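Local coordinates for protein allantoicase (Saccharomyces cerevisiae, PDB 1O59) that catalyses the hydrolysis of allantoate to (S)-ureidoglycolate and urea, letting yeast use purines as a secondary nitrogen source, at residues Gly110-Ala115 with Glu151-Gly156; His121-Ser126 with Met181-Gly186; Ile208-Val213 with Leu264-Ser269. All coordinates share one frame; numbering follows the deposited sequence.

Contact 1. Residues Gly110-Ala115 with Glu151-Gly156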
ATOM      1  N   GLY A 110      -7.209   6.958   5.428  1.00 56.87           N
ATOM      2  CA  GLY A 110      -5.776   7.081   5.660  1.00 57.49           C
ATOM      3  C   GLY A 110      -5.340   6.866   7.082  1.00 58.06           C
ATOM      4  O   GLY A 110      -6.140   6.529   7.956  1.00 58.43           O
ATOM      5  N   GLU A 111      -4.043   7.034   7.294  1.00 59.32           N
ATOM      6  CA  GLU A 111      -3.434   7.012   8.620  1.00 60.27           C
ATOM      7  C   GLU A 111      -2.484   8.192   8.824  1.00 60.14           C
ATOM      8  O   GLU A 111      -1.610   8.489   7.970  1.00 60.81           O
ATOM      9  CB  GLU A 111      -2.641   5.713   8.884  1.00 60.17           C
ATOM     10  CG  GLU A 111      -1.894   5.755  10.240  1.00 60.17           C
ATOM     11  CD  GLU A 111      -1.051   4.509  10.579  1.00 62.01           C
ATOM     12  OE1 GLU A 111      -1.220   3.435   9.943  1.00 65.93           O
ATOM     13  OE2 GLU A 111      -0.212   4.607  11.513  1.00 63.23           O
ATOM     14  N   ILE A 112      -2.629   8.813   9.981  1.00 59.94           N
ATOM     15  CA  ILE A 112      -1.652   9.756  10.485  1.00 60.31           C
ATOM     16  C   ILE A 112      -1.085   9.212  11.795  1.00 60.27           C
ATOM     17  O   ILE A 112      -1.820   9.006  12.777  1.00 59.25           O
ATOM     18  CB  ILE A 112      -2.298  11.153  10.683  1.00 61.01           C
ATOM     19  CG1 ILE A 112      -2.583  11.827   9.310  1.00 61.17           C
ATOM     20  CG2 ILE A 112      -1.436  12.056  11.581  1.00 60.52           C
ATOM     21  CD1 ILE A 112      -1.333  12.346   8.599  1.00 61.76           C
ATOM     22  N   ASP A 113       0.224   8.947  11.770  1.00 60.47           N
ATOM     23  CA  ASP A 113       0.970   8.492  12.948  1.00 60.66           C
ATOM     24  C   ASP A 113       1.907   9.601  13.484  1.00 59.91           C
ATOM     25  O   ASP A 113       2.892   9.989  12.833  1.00 60.68           O
ATOM     26  CB  ASP A 113       1.772   7.226  12.583  1.00 60.70           C
ATOM     27  CG  ASP A 113       2.329   6.465  13.821  1.00 62.04           C
ATOM     28  OD1 ASP A 113       2.171   6.917  15.010  1.00 61.29           O
ATOM     29  OD2 ASP A 113       2.956   5.383  13.666  1.00 63.75           O
ATOM     30  N   THR A 114       1.613  10.097  14.673  1.00 58.95           N
ATOM     31  CA  THR A 114       2.469  11.082  15.343  1.00 58.57           C
ATOM     32  C   THR A 114       3.484  10.430  16.279  1.00 58.85           C
ATOM     33  O   THR A 114       3.970  11.077  17.188  1.00 59.27           O
ATOM     34  CB  THR A 114       1.596  12.094  16.155  1.00 58.21           C
ATOM     35  OG1 THR A 114       0.721  11.400  17.050  1.00 55.83           O
ATOM     36  CG2 THR A 114       0.646  12.864  15.261  1.00 56.84           C
ATOM     37  N   ALA A 115       3.805   9.156  16.061  1.00 59.48           N
ATOM     38  CA  ALA A 115       4.747   8.399  16.915  1.00 59.74           C
ATOM     39  C   ALA A 115       5.980   9.164  17.368  1.00 60.75           C
ATOM     40  O   ALA A 115       6.734   9.720  16.547  1.00 61.28           O
ATOM     41  CB  ALA A 115       5.188   7.121  16.212  1.00 59.72           C
ATOM     42  N   GLU A 151     -11.329  16.963   5.864  1.00 60.28           N
ATOM     43  CA  GLU A 151     -11.454  18.157   6.682  1.00 61.20           C
ATOM     44  C   GLU A 151     -10.527  18.115   7.890  1.00 59.93           C
ATOM     45  O   GLU A 151     -10.107  17.051   8.337  1.00 59.58           O
ATOM     46  CB  GLU A 151     -12.901  18.322   7.171  1.00 61.18           C
ATOM     47  CG  GLU A 151     -13.254  17.357   8.313  1.00 64.28           C
ATOM     48  CD  GLU A 151     -14.727  16.931   8.354  1.00 65.40           C
ATOM     49  OE1 GLU A 151     -15.585  17.626   9.020  1.00 68.07           O
ATOM     50  OE2 GLU A 151     -15.006  15.862   7.717  1.00 71.97           O
ATOM     51  N   LYS A 152     -10.259  19.302   8.418  1.00 59.23           N
ATOM     52  CA  LYS A 152      -9.337  19.519   9.524  1.00 58.83           C
ATOM     53  C   LYS A 152      -9.759  18.696  10.737  1.00 58.33           C
ATOM     54  O   LYS A 152     -10.905  18.744  11.162  1.00 57.83           O
ATOM     55  CB  LYS A 152      -9.305  21.019   9.859  1.00 58.46           C
ATOM     56  CG  LYS A 152      -8.192  21.445  10.779  1.00 59.22           C
ATOM     57  CD  LYS A 152      -8.500  22.791  11.463  1.00 59.36           C
ATOM     58  CE  LYS A 152      -7.489  23.900  11.133  1.00 59.90           C
ATOM     59  NZ  LYS A 152      -7.687  25.130  12.013  1.00 59.18           N
ATOM     60  N   PHE A 153      -8.837  17.921  11.277  1.00 58.37           N
ATOM     61  CA  PHE A 153      -9.111  17.177  12.487  1.00 58.35           C
ATOM     62  C   PHE A 153      -7.928  17.184  13.422  1.00 58.60           C
ATOM     63  O   PHE A 153      -6.782  17.259  13.012  1.00 57.33           O
ATOM     64  CB  PHE A 153      -9.539  15.734  12.172  1.00 58.28           C
ATOM     65  CG  PHE A 153      -8.452  14.873  11.524  1.00 58.74           C
ATOM     66  CD1 PHE A 153      -7.506  14.206  12.301  1.00 58.11           C
ATOM     67  CD2 PHE A 153      -8.416  14.696  10.135  1.00 58.29           C
ATOM     68  CE1 PHE A 153      -6.538  13.416  11.698  1.00 59.23           C
ATOM     69  CE2 PHE A 153      -7.479  13.904   9.528  1.00 57.33           C
ATOM     70  CZ  PHE A 153      -6.528  13.258  10.307  1.00 59.68           C
ATOM     71  N   GLU A 154      -8.256  17.068  14.694  1.00 59.78           N
ATOM     72  CA  GLU A 154      -7.299  17.090  15.785  1.00 61.03           C
ATOM     73  C   GLU A 154      -6.524  15.779  15.872  1.00 60.95           C
ATOM     74  O   GLU A 154      -7.085  14.705  15.710  1.00 60.98           O
ATOM     75  CB  GLU A 154      -8.050  17.332  17.093  1.00 60.46           C
ATOM     76  CG  GLU A 154      -7.172  17.716  18.263  1.00 61.73           C
ATOM     77  CD  GLU A 154      -7.979  18.202  19.471  1.00 63.46           C
ATOM     78  OE1 GLU A 154      -9.233  17.987  19.506  1.00 66.49           O
ATOM     79  OE2 GLU A 154      -7.370  18.828  20.389  1.00 66.49           O
ATOM     80  N   CYS A 155      -5.222  15.889  16.109  1.00 61.10           N
ATOM     81  CA  CYS A 155      -4.365  14.740  16.373  1.00 60.37           C
ATOM     82  C   CYS A 155      -3.873  14.785  17.805  1.00 60.19           C
ATOM     83  O   CYS A 155      -3.774  15.855  18.405  1.00 60.05           O
ATOM     84  CB  CYS A 155      -3.143  14.801  15.489  1.00 60.89           C
ATOM     85  SG  CYS A 155      -3.465  14.614  13.754  1.00 59.86           S
ATOM     86  N   GLY A 156      -3.535  13.612  18.333  1.00 59.89           N
ATOM     87  CA  GLY A 156      -2.898  13.488  19.643  1.00 59.52           C
ATOM     88  C   GLY A 156      -1.431  13.089  19.584  1.00 58.83           C
ATOM     89  O   GLY A 156      -0.909  12.758  18.510  1.00 58.71           O
TER
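T114 reaches G156 through a single short hydrogen bond, in which OG1 gives its proton to G156 O at 2.6 Å. The hydroxyl lies in the plane of the G156 carbonyl, with a C=O...O angle of 154°. A chi1 of 54° sets OG1 between the backbone N and the carbonyl carbon of T114 and leaves CG2 anti to that carbon, facing C155 CB at 4.3 Å. Beside this polar link the contact is apolar. The CG2 branch of I112 meets C155 SG at 3.9 Å, while its CG1 branch comes to the edge of the F153 ring, near the ring plane and 4.3 Å from CZ. I112 thus divides its branches between F153 and C155, two residues apart. One shell further out, the backbone N of Q159 is hydrogen-bonded to the same T114 OG1, and H161 links the two segments through its ring, ND1 pairing with I112 O and NE2 with G156 N. F15 meets the F153 ring edge-to-face. Within 110-115 an Asx turn shapes the end of strand 105-113: A115 N donates to D113 OD1 at 3.0 Å, meeting it from above the carboxylate plane. A valine in place of T114 would keep a branched side chain but would probably leave G156 O and Q159 N without their shared partner and the chain at G156 freer to shift. The contact illustrates how two sheets of the first allantoicase repeat are joined, strand 105-113 belonging to the sheet that also holds 186-196 and strand 147-154 lying at the edge of the five-stranded one. Its chemistry implies a division of labour: apolar contacts of little directional preference bring side chains of both segments together, whereas one buried hydroxyl, both donor and acceptor, links the loop ends.

Contact 2. Residues His121-Ser126 with Met181-Gly186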
ATOM      1  N   HIS A 121       3.620  17.090  18.441  1.00 59.48           N
ATOM      2  CA  HIS A 121       2.876  16.465  17.366  1.00 58.64           C
ATOM      3  C   HIS A 121       2.048  17.512  16.634  1.00 58.88           C
ATOM      4  O   HIS A 121       1.705  18.531  17.207  1.00 58.09           O
ATOM      5  CB  HIS A 121       1.941  15.407  17.926  1.00 58.99           C
ATOM      6  CG  HIS A 121       0.976  15.934  18.944  1.00 57.73           C
ATOM      7  ND1 HIS A 121      -0.306  16.317  18.620  1.00 57.76           N
ATOM      8  CD2 HIS A 121       1.126  16.196  20.263  1.00 56.32           C
ATOM      9  CE1 HIS A 121      -0.910  16.771  19.702  1.00 58.24           C
ATOM     10  NE2 HIS A 121      -0.060  16.717  20.712  1.00 57.10           N
ATOM     11  N   ALA A 122       1.783  17.270  15.345  1.00 59.22           N
ATOM     12  CA  ALA A 122       0.777  18.033  14.588  1.00 58.95           C
ATOM     13  C   ALA A 122      -0.530  18.151  15.395  1.00 58.65           C
ATOM     14  O   ALA A 122      -1.102  17.109  15.744  1.00 59.03           O
ATOM     15  CB  ALA A 122       0.476  17.319  13.298  1.00 59.49           C
ATOM     16  N   PRO A 123      -0.990  19.374  15.704  1.00 57.63           N
ATOM     17  CA  PRO A 123      -2.254  19.557  16.420  1.00 57.41           C
ATOM     18  C   PRO A 123      -3.476  19.264  15.581  1.00 56.81           C
ATOM     19  O   PRO A 123      -4.479  18.787  16.106  1.00 56.77           O
ATOM     20  CB  PRO A 123      -2.248  21.050  16.793  1.00 57.14           C
ATOM     21  CG  PRO A 123      -0.903  21.526  16.491  1.00 57.76           C
ATOM     22  CD  PRO A 123      -0.330  20.667  15.434  1.00 57.61           C
ATOM     23  N   PHE A 124      -3.407  19.605  14.301  1.00 56.16           N
ATOM     24  CA  PHE A 124      -4.513  19.425  13.395  1.00 55.92           C
ATOM     25  C   PHE A 124      -3.935  19.163  12.018  1.00 56.55           C
ATOM     26  O   PHE A 124      -2.904  19.708  11.641  1.00 56.09           O
ATOM     27  CB  PHE A 124      -5.413  20.649  13.298  1.00 55.58           C
ATOM     28  CG  PHE A 124      -6.130  21.015  14.572  1.00 54.85           C
ATOM     29  CD1 PHE A 124      -5.574  21.929  15.452  1.00 56.48           C
ATOM     30  CD2 PHE A 124      -7.376  20.496  14.860  1.00 54.01           C
ATOM     31  CE1 PHE A 124      -6.237  22.306  16.626  1.00 55.28           C
ATOM     32  CE2 PHE A 124      -8.040  20.844  16.018  1.00 54.63           C
ATOM     33  CZ  PHE A 124      -7.479  21.754  16.906  1.00 55.59           C
ATOM     34  N   VAL A 125      -4.647  18.334  11.266  1.00 57.20           N
ATOM     35  CA  VAL A 125      -4.268  17.956   9.932  1.00 57.51           C
ATOM     36  C   VAL A 125      -5.507  18.119   9.051  1.00 57.70           C
ATOM     37  O   VAL A 125      -6.648  17.925   9.503  1.00 57.49           O
ATOM     38  CB  VAL A 125      -3.756  16.489   9.943  1.00 57.95           C
ATOM     39  CG1 VAL A 125      -3.907  15.833   8.620  1.00 59.60           C
ATOM     40  CG2 VAL A 125      -2.263  16.403  10.393  1.00 57.98           C
ATOM     41  N   SER A 126      -5.287  18.536   7.809  1.00 57.87           N
ATOM     42  CA  SER A 126      -6.288  18.363   6.760  1.00 57.99           C
ATOM     43  C   SER A 126      -5.567  17.811   5.507  1.00 58.16           C
ATOM     44  O   SER A 126      -4.329  17.865   5.401  1.00 56.68           O
ATOM     45  CB  SER A 126      -7.113  19.649   6.501  1.00 57.84           C
ATOM     46  OG  SER A 126      -6.397  20.675   5.831  1.00 56.81           O
HETATM   47  N   MSE A 181      -0.559  20.591   7.949  1.00 56.56           N
HETATM   48  CA  MSE A 181      -0.412  20.535   9.411  1.00 55.13           C
HETATM   49  C   MSE A 181      -0.515  21.959   9.979  1.00 55.03           C
HETATM   50  O   MSE A 181       0.256  22.857   9.587  1.00 54.21           O
HETATM   51  CB  MSE A 181       0.972  19.936   9.727  1.00 55.70           C
HETATM   52  CG  MSE A 181       1.515  20.162  11.144  1.00 55.13           C
HETATM   53 SE   MSE A 181       3.030  18.956  11.539  0.50 49.09          SE
HETATM   54  CE  MSE A 181       4.196  19.576  10.316  1.00 50.17           C
ATOM     55  N   TYR A 182      -1.452  22.148  10.900  1.00 54.60           N
ATOM     56  CA  TYR A 182      -1.743  23.458  11.447  1.00 55.34           C
ATOM     57  C   TYR A 182      -1.238  23.609  12.889  1.00 55.74           C
ATOM     58  O   TYR A 182      -1.800  22.958  13.789  1.00 56.48           O
ATOM     59  CB  TYR A 182      -3.255  23.699  11.474  1.00 55.33           C
ATOM     60  CG  TYR A 182      -3.998  23.545  10.157  1.00 55.64           C
ATOM     61  CD1 TYR A 182      -4.363  22.283   9.677  1.00 54.93           C
ATOM     62  CD2 TYR A 182      -4.412  24.667   9.438  1.00 55.56           C
ATOM     63  CE1 TYR A 182      -5.091  22.141   8.504  1.00 55.72           C
ATOM     64  CE2 TYR A 182      -5.135  24.541   8.255  1.00 55.64           C
ATOM     65  CZ  TYR A 182      -5.480  23.283   7.796  1.00 56.36           C
ATOM     66  OH  TYR A 182      -6.195  23.168   6.623  1.00 57.02           O
ATOM     67  N   PRO A 183      -0.238  24.465  13.148  1.00 55.29           N
ATOM     68  CA  PRO A 183       0.454  25.307  12.167  1.00 55.44           C
ATOM     69  C   PRO A 183       1.845  24.789  11.814  1.00 55.77           C
ATOM     70  O   PRO A 183       2.434  25.229  10.827  1.00 55.64           O
ATOM     71  CB  PRO A 183       0.582  26.629  12.900  1.00 55.31           C
ATOM     72  CG  PRO A 183       0.785  26.205  14.294  1.00 55.67           C
ATOM     73  CD  PRO A 183      -0.086  24.993  14.509  1.00 55.19           C
ATOM     74  N   ASP A 184       2.318  23.843  12.625  1.00 56.02           N
ATOM     75  CA  ASP A 184       3.646  23.283  12.562  1.00 56.38           C
ATOM     76  C   ASP A 184       3.749  22.140  13.598  1.00 56.92           C
ATOM     77  O   ASP A 184       2.873  22.000  14.458  1.00 56.89           O
ATOM     78  CB  ASP A 184       4.726  24.362  12.804  1.00 56.11           C
ATOM     79  CG  ASP A 184       4.538  25.135  14.087  1.00 55.08           C
ATOM     80  OD1 ASP A 184       4.759  24.582  15.169  1.00 51.85           O
ATOM     81  OD2 ASP A 184       4.232  26.341  14.118  1.00 55.87           O
ATOM     82  N   GLY A 185       4.801  21.321  13.490  1.00 57.11           N
ATOM     83  CA  GLY A 185       5.027  20.216  14.430  1.00 56.66           C
ATOM     84  C   GLY A 185       5.652  18.988  13.794  1.00 56.78           C
ATOM     85  O   GLY A 185       6.399  19.077  12.828  1.00 56.03           O
ATOM     86  N   GLY A 186       5.311  17.823  14.319  1.00 57.16           N
ATOM     87  CA  GLY A 186       5.865  16.583  13.804  1.00 57.41           C
ATOM     88  C   GLY A 186       4.804  15.558  13.466  1.00 58.04           C
ATOM     89  O   GLY A 186       3.751  15.456  14.134  1.00 57.55           O
TER
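Y182 runs alongside the strand of F124, V125 and S126, meeting F124 with its near end and S126 with its far end. Its CB lies 4.2 Å from F124 CB, and a chi1 of -55°, which places CG beside the backbone N, sends the ring along the neighbouring strand. CD1 then packs 4.1 Å from F124 CB, with F124 O at the edge of the Y182 ring and in its plane. CE1 passes 3.7 Å from S126 N, also in plane, and at the tip OH donates to S126 OG over 2.6 Å. The backbone of Y182 also bonds to F124, its N giving a nearly straight bond (172°) to F124 O. In the five-stranded antiparallel sheet of the first allantoicase repeat, 176-182 is the middle strand and 124-130 its neighbour, with V125 and M181 forming a non-hydrogen-bonded pair. K152, from the adjoining edge strand, makes cation-pi contacts with both Y182 and F124. P123 sets its ring against Y182 O and crosses P183, which follows a cis peptide bond, at about a right angle. M181, present as selenomethionine, bends at chi3 and brings SE to 3.5 Å from A122 CB, while A122 N donates to G186 O at 2.9 Å.

Contact 3. Residues Ile208-Val213 with Leu264-Ser269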
ATOM      1  N   ILE A 208      -1.697  -7.526 -19.690  1.00 66.69           N
ATOM      2  CA  ILE A 208      -1.255  -6.769 -18.544  1.00 65.23           C
ATOM      3  C   ILE A 208      -1.004  -7.724 -17.378  1.00 64.17           C
ATOM      4  O   ILE A 208      -1.375  -8.906 -17.421  1.00 62.97           O
ATOM      5  CB  ILE A 208      -2.328  -5.681 -18.153  1.00 65.33           C
ATOM      6  CG1 ILE A 208      -3.686  -6.315 -17.799  1.00 65.53           C
ATOM      7  CG2 ILE A 208      -2.541  -4.683 -19.294  1.00 65.04           C
ATOM      8  CD1 ILE A 208      -4.601  -5.405 -17.041  1.00 64.66           C
ATOM      9  N   ASP A 209      -0.372  -7.202 -16.342  1.00 62.74           N
ATOM     10  CA  ASP A 209      -0.287  -7.918 -15.088  1.00 62.44           C
ATOM     11  C   ASP A 209      -1.561  -7.633 -14.278  1.00 61.95           C
ATOM     12  O   ASP A 209      -1.706  -6.593 -13.630  1.00 60.91           O
ATOM     13  CB  ASP A 209       0.979  -7.532 -14.307  1.00 62.37           C
ATOM     14  CG  ASP A 209       1.187  -8.385 -13.076  1.00 62.44           C
ATOM     15  OD1 ASP A 209       0.290  -9.182 -12.717  1.00 61.14           O
ATOM     16  OD2 ASP A 209       2.216  -8.308 -12.387  1.00 64.03           O
ATOM     17  N   LEU A 210      -2.472  -8.593 -14.326  1.00 61.53           N
ATOM     18  CA  LEU A 210      -3.757  -8.473 -13.682  1.00 61.50           C
ATOM     19  C   LEU A 210      -3.608  -8.404 -12.183  1.00 62.06           C
ATOM     20  O   LEU A 210      -4.514  -7.943 -11.505  1.00 62.37           O
ATOM     21  CB  LEU A 210      -4.654  -9.666 -14.048  1.00 61.14           C
ATOM     22  CG  LEU A 210      -4.972  -9.776 -15.540  1.00 60.40           C
ATOM     23  CD1 LEU A 210      -5.594 -11.106 -15.858  1.00 59.83           C
ATOM     24  CD2 LEU A 210      -5.865  -8.615 -16.003  1.00 59.64           C
ATOM     25  N   ALA A 211      -2.468  -8.860 -11.674  1.00 63.03           N
ATOM     26  CA  ALA A 211      -2.197  -8.859 -10.240  1.00 63.39           C
ATOM     27  C   ALA A 211      -1.354  -7.679  -9.758  1.00 63.75           C
ATOM     28  O   ALA A 211      -1.034  -7.577  -8.568  1.00 64.05           O
ATOM     29  CB  ALA A 211      -1.522 -10.153  -9.874  1.00 63.92           C
ATOM     30  N   TYR A 212      -0.994  -6.778 -10.659  1.00 63.57           N
ATOM     31  CA  TYR A 212      -0.167  -5.625 -10.287  1.00 63.39           C
ATOM     32  C   TYR A 212      -0.978  -4.554  -9.545  1.00 63.48           C
ATOM     33  O   TYR A 212      -2.118  -4.245  -9.912  1.00 64.54           O
ATOM     34  CB  TYR A 212       0.416  -5.031 -11.571  1.00 63.54           C
ATOM     35  CG  TYR A 212       1.516  -4.027 -11.466  1.00 62.86           C
ATOM     36  CD1 TYR A 212       2.525  -4.141 -10.515  1.00 63.92           C
ATOM     37  CD2 TYR A 212       1.598  -2.988 -12.397  1.00 63.59           C
ATOM     38  CE1 TYR A 212       3.587  -3.222 -10.493  1.00 64.65           C
ATOM     39  CE2 TYR A 212       2.627  -2.076 -12.378  1.00 63.13           C
ATOM     40  CZ  TYR A 212       3.629  -2.202 -11.432  1.00 63.96           C
ATOM     41  OH  TYR A 212       4.640  -1.272 -11.408  1.00 64.93           O
ATOM     42  N   VAL A 213      -0.356  -3.939  -8.557  1.00 63.00           N
ATOM     43  CA  VAL A 213      -1.031  -2.978  -7.745  1.00 63.27           C
ATOM     44  C   VAL A 213      -1.508  -1.767  -8.555  1.00 63.23           C
ATOM     45  O   VAL A 213      -2.609  -1.232  -8.293  1.00 62.29           O
ATOM     46  CB  VAL A 213      -0.173  -2.541  -6.493  1.00 63.57           C
ATOM     47  CG1 VAL A 213       1.108  -1.795  -6.871  1.00 63.33           C
ATOM     48  CG2 VAL A 213      -1.035  -1.683  -5.536  1.00 63.51           C
ATOM     49  N   LEU A 264      -7.694  -9.580  -8.384  1.00 62.92           N
ATOM     50  CA  LEU A 264      -7.117  -9.066  -9.608  1.00 63.16           C
ATOM     51  C   LEU A 264      -7.738  -7.726  -9.954  1.00 63.43           C
ATOM     52  O   LEU A 264      -8.849  -7.406  -9.517  1.00 63.34           O
ATOM     53  CB  LEU A 264      -7.364 -10.043 -10.758  1.00 63.35           C
ATOM     54  CG  LEU A 264      -6.832 -11.484 -10.612  1.00 64.01           C
ATOM     55  CD1 LEU A 264      -7.145 -12.328 -11.882  1.00 64.57           C
ATOM     56  CD2 LEU A 264      -5.334 -11.493 -10.306  1.00 62.99           C
ATOM     57  N   GLY A 265      -7.015  -6.942 -10.754  1.00 63.66           N
ATOM     58  CA  GLY A 265      -7.451  -5.602 -11.123  1.00 63.60           C
ATOM     59  C   GLY A 265      -8.693  -5.607 -11.977  1.00 63.88           C
ATOM     60  O   GLY A 265      -9.381  -4.597 -12.072  1.00 64.45           O
ATOM     61  N   ARG A 266      -8.973  -6.766 -12.563  1.00 64.45           N
ATOM     62  CA  ARG A 266     -10.042  -7.007 -13.521  1.00 65.05           C
ATOM     63  C   ARG A 266     -10.379  -8.501 -13.429  1.00 65.14           C
ATOM     64  O   ARG A 266      -9.522  -9.312 -13.120  1.00 64.81           O
ATOM     65  CB  ARG A 266      -9.476  -6.780 -14.919  1.00 65.26           C
ATOM     66  CG  ARG A 266     -10.250  -5.940 -15.807  1.00 66.50           C
ATOM     67  CD  ARG A 266     -10.344  -6.445 -17.246  1.00 69.15           C
ATOM     68  NE  ARG A 266      -9.124  -6.700 -18.050  1.00 69.73           N
ATOM     69  CZ  ARG A 266      -8.314  -5.773 -18.592  1.00 69.38           C
ATOM     70  NH1 ARG A 266      -8.442  -4.473 -18.323  1.00 67.46           N
ATOM     71  NH2 ARG A 266      -7.325  -6.174 -19.379  1.00 69.34           N
ATOM     72  N   GLU A 267     -11.592  -8.892 -13.764  1.00 65.79           N
ATOM     73  CA  GLU A 267     -11.868 -10.312 -14.049  1.00 65.59           C
ATOM     74  C   GLU A 267     -11.138 -10.718 -15.351  1.00 64.60           C
ATOM     75  O   GLU A 267     -11.277 -10.070 -16.387  1.00 63.60           O
ATOM     76  CB  GLU A 267     -13.382 -10.545 -14.163  1.00 65.65           C
ATOM     77  CG  GLU A 267     -13.797 -11.950 -14.594  1.00 67.23           C
ATOM     78  CD  GLU A 267     -15.258 -12.027 -14.973  1.00 67.91           C
ATOM     79  OE1 GLU A 267     -16.056 -11.513 -14.158  1.00 72.91           O
ATOM     80  OE2 GLU A 267     -15.598 -12.571 -16.069  1.00 69.60           O
ATOM     81  N   SER A 268     -10.352 -11.790 -15.279  1.00 64.40           N
ATOM     82  CA  SER A 268      -9.638 -12.320 -16.441  1.00 63.84           C
ATOM     83  C   SER A 268     -10.587 -12.907 -17.496  1.00 63.72           C
ATOM     84  O   SER A 268     -11.723 -13.291 -17.193  1.00 63.44           O
ATOM     85  CB  SER A 268      -8.663 -13.416 -16.011  1.00 63.83           C
ATOM     86  OG  SER A 268      -9.323 -14.669 -15.860  1.00 63.27           O
ATOM     87  N   SER A 269     -10.107 -12.933 -18.737  1.00 63.42           N
ATOM     88  CA  SER A 269     -10.684 -13.745 -19.812  1.00 63.46           C
ATOM     89  C   SER A 269      -9.656 -14.769 -20.298  1.00 63.28           C
ATOM     90  O   SER A 269     -10.010 -15.834 -20.790  1.00 63.65           O
ATOM     91  CB  SER A 269     -11.085 -12.854 -20.969  1.00 63.39           C
ATOM     92  OG  SER A 269     -11.496 -11.586 -20.492  1.00 65.35           O
TER
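L264 opens the contact by laying its CD2 methyl against the turn of 208-213, 4.1 Å from A211 CB and 4.2 Å from L210 CB. Next comes G265, whose N donates to L210 O at 2.8 Å in a nearly straight bond directed almost along the C=O axis. That carbonyl is presented by a type I β turn from D209 to Y212, within which D209 OD1 accepts from A211 N as an Asx turn. R266 follows with a chain bent at chi2 and chi3; its CB lies 4.2 Å from L210 CD2, and I208 CD1 rests over one face of the guanidinium, 3.7 Å from NH2. The charge itself is answered elsewhere, NE forming a salt bridge with the C-terminal carboxylate of Y355. At S268 it is CB that takes part, meeting L210 CD1 at 3.8 Å, while OG is hydrogen-bonded to I332 O and V334 N. The two methyls of L210 are therefore shared between R266 and S268. In this way the turn that begins at the end of strand 208-209 is joined to the loop between strands 258-263 and 270-277. One backbone bond links turn to loop, and I208 packs on one guanidinium face while NE is engaged by the chain terminus.

How the contacts relate
From the N terminus, 110-115 leaves the sheet containing 105-113 and 186-196, and 121-126 enters the five-stranded one a few residues later. Contact 1 closes its loop at 151-156; contact 2 closes only at 181-186, so the two loops cross. They also touch: F153 N to V125 O (2.8 Å) joins strands 147-154 and 124-130, and C155 N to P123 O (3.0 Å) continues the pairing just beyond, both probable hydrogen bonds. Contact 1 bridges the two sheets; contact 2 pairs strands within the five-stranded one and reaches the start of 186-196. Contact 3 follows in series, tying 208-213 to a loop of the second repeat; its centre lies about 33 Å from that of contact 1, across the chain's centre.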